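Local coordinates for protein putative alcohol dehydrogenase (Sinorhizobium meliloti, PDB 4J6F) that is probably an oxidoreductase of the medium-chain dehydrogenase/reductase family, thought to act as an alcohol dehydrogenase with a nicotinamide cofactor, at residues F336-L339 / V340-E344. Residues are numbered along the deposited sequence; the frame is centred on the assembly and turned at random.
Sequences FRRL and VRYIE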
loop_
_atom_site.group_PDB
_atom_site.type_symbol
_atom_site.label_atom_id
_atom_site.label_comp_id
_atom_site.label_asym_id
_atom_site.label_seq_id
_atom_site.Cartn_x
_atom_site.Cartn_y
_atom_site.Cartn_z
ATOM N N PHE A 336 -0.719 -17.341 14.042
ATOM C CA PHE A 336 0.066 -18.111 14.997
ATOM C C PHE A 336 -0.263 -19.604 14.960
ATOM O O PHE A 336 0.636 -20.446 15.057
ATOM C CB PHE A 336 -0.088 -17.578 16.417
ATOM C CG PHE A 336 0.839 -18.240 17.398
ATOM C CD1 PHE A 336 2.153 -17.801 17.539
ATOM C CD2 PHE A 336 0.414 -19.323 18.162
ATOM C CE1 PHE A 336 3.017 -18.413 18.432
ATOM C CE2 PHE A 336 1.276 -19.939 19.055
ATOM C CZ PHE A 336 2.579 -19.489 19.187
ATOM N N ARG A 337 -1.544 -19.937 14.830
ATOM C CA ARG A 337 -1.951 -21.335 14.784
ATOM C C ARG A 337 -1.309 -22.022 13.585
ATOM O O ARG A 337 -0.746 -23.117 13.710
ATOM C CB ARG A 337 -3.465 -21.457 14.766
ATOM C CG ARG A 337 -4.081 -21.576 16.151
ATOM C CD ARG A 337 -5.601 -21.706 16.050
ATOM N NE ARG A 337 -6.297 -20.460 16.391
ATOM C CZ ARG A 337 -6.986 -19.706 15.535
ATOM N NH1 ARG A 337 -7.097 -20.060 14.259
ATOM N NH2 ARG A 337 -7.580 -18.597 15.957
ATOM N N ARG A 338 -1.360 -21.341 12.441
ATOM C CA ARG A 338 -0.783 -21.840 11.204
ATOM C C ARG A 338 0.703 -22.059 11.386
ATOM O O ARG A 338 1.259 -23.031 10.879
ATOM C CB ARG A 338 -1.024 -20.861 10.056
ATOM C CG ARG A 338 -0.581 -21.381 8.694
ATOM C CD ARG A 338 -1.423 -20.775 7.581
ATOM N NE ARG A 338 -1.279 -19.320 7.533
ATOM C CZ ARG A 338 -2.187 -18.432 7.945
ATOM N NH1 ARG A 338 -3.359 -18.814 8.439
ATOM N NH2 ARG A 338 -1.912 -17.140 7.864
ATOM N N LEU A 339 1.348 -21.156 12.114
ATOM C CA LEU A 339 2.773 -21.290 12.372
ATOM C C LEU A 339 3.044 -22.544 13.201
ATOM O O LEU A 339 3.882 -23.370 12.826
ATOM C CB LEU A 339 3.314 -20.037 13.053
ATOM C CG LEU A 339 4.726 -20.059 13.610
ATOM C CD1 LEU A 339 5.694 -20.431 12.500
ATOM C CD2 LEU A 339 5.044 -18.692 14.184
ATOM N N VAL A 340 2.313 -22.701 14.307
ATOM C CA VAL A 340 2.402 -23.932 15.093
ATOM C C VAL A 340 2.242 -25.139 14.156
ATOM O O VAL A 340 3.090 -26.037 14.143
ATOM C CB VAL A 340 1.386 -23.967 16.268
ATOM C CG1 VAL A 340 1.349 -25.338 16.938
ATOM C CG2 VAL A 340 1.744 -22.910 17.300
ATOM N N ARG A 341 1.184 -25.122 13.351
ATOM C CA ARG A 341 0.904 -26.189 12.406
ATOM C C ARG A 341 2.100 -26.469 11.477
ATOM O O ARG A 341 2.461 -27.632 11.255
ATOM C CB ARG A 341 -0.347 -25.836 11.610
ATOM C CG ARG A 341 -1.333 -26.972 11.408
ATOM C CD ARG A 341 -2.767 -26.456 11.340
ATOM N NE ARG A 341 -2.970 -25.392 10.340
ATOM C CZ ARG A 341 -3.474 -24.183 10.607
ATOM N NH1 ARG A 341 -3.844 -23.864 11.846
ATOM N NH2 ARG A 341 -3.613 -23.292 9.634
ATOM N N TYR A 342 2.730 -25.409 10.965
ATOM C CA TYR A 342 3.892 -25.546 10.078
ATOM C C TYR A 342 5.062 -26.236 10.767
ATOM O O TYR A 342 5.686 -27.156 10.208
ATOM C CB TYR A 342 4.375 -24.182 9.583
ATOM C CG TYR A 342 3.632 -23.590 8.405
ATOM C CD1 TYR A 342 2.862 -24.381 7.551
ATOM C CD2 TYR A 342 3.731 -22.227 8.124
ATOM C CE1 TYR A 342 2.188 -23.826 6.469
ATOM C CE2 TYR A 342 3.069 -21.662 7.039
ATOM C CZ TYR A 342 2.300 -22.468 6.218
ATOM O OH TYR A 342 1.655 -21.910 5.150
ATOM N N ILE A 343 5.371 -25.761 11.970
ATOM C CA ILE A 343 6.392 -26.379 12.805
ATOM C C ILE A 343 6.123 -27.873 12.984
ATOM O O ILE A 343 7.036 -28.690 12.800
ATOM C CB ILE A 343 6.497 -25.691 14.175
ATOM C CG1 ILE A 343 7.125 -24.296 14.028
ATOM C CG2 ILE A 343 7.318 -26.550 15.119
ATOM C CD1 ILE A 343 6.805 -23.330 15.155
ATOM N N GLU A 344 4.870 -28.219 13.308
ATOM C CA GLU A 344 4.484 -29.610 13.598
ATOM C C GLU A 344 4.571 -30.513 12.391
ATOM O O GLU A 344 5.172 -31.573 12.460
ATOM C CB GLU A 344 3.102 -29.680 14.225
ATOM C CG GLU A 344 3.087 -29.196 15.669
ATOM C CD GLU A 344 1.694 -29.184 16.267
ATOM O OE1 GLU A 344 1.554 -29.176 17.517
ATOM O OE2 GLU A 344 0.733 -29.184 15.470
#
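Arg338 lays the aliphatic part of its side chain over one face of the Tyr342 ring, four residues further along the helix. The touch is a CH-pi contact: Arg338 CG lies 4.2 Å from the ring centroid, 19° off the ring normal and displaced toward the rim. With CG of Arg338 anti to its own nitrogen (chi1 -174°), the chain runs alongside the tyrosine in the same direction, and its guanidinium ends steeply inclined to the ring. That charged end is gripped by Asp335 and by Glu196, both salt-bridged to NH2. A serine in place of Tyr342 would probably take away the face under the arginine methylenes and open a gap against Leu226 and Ala229, with the guanidinium still held by its acids.

Arg341, bent at chi2 and chi3, folds back along the helix and brings one face of its guanidinium over CA of Arg338; its NH2 lies 3.6 Å from CB of Arg338. Arg338 NH1 and Arg341 NH2 stay 4.6 Å apart, not in contact, and the acidic partners of Arg338 are likely to ease the repulsion.

The apolar pairs are four residues apart, about one turn of the helix. Val340 CG2 sits 3.5 Å from CE2 of the Phe336 ring, while Leu339 CD1 and Ile343 CD1 meet more loosely at 4.1 Å.

Beneath these side chains runs regular alpha-helical bonding: N of Val340, Arg341, Tyr342 and Ile343 each donates to the carbonyl oxygen four residues back, as in Ile343 N to Leu339 O at 2.9 Å.

Amphipathic helix 333-344 follows strand 324-327, an outermost strand of the six-stranded parallel Rossmann-type sheet. Phe336 and Leu339 pack on helix 189-201, Phe336 and Ile343 reach Met135 of strand 133-140 in the mixed sheet, and Tyr342 leans on helix 218-229.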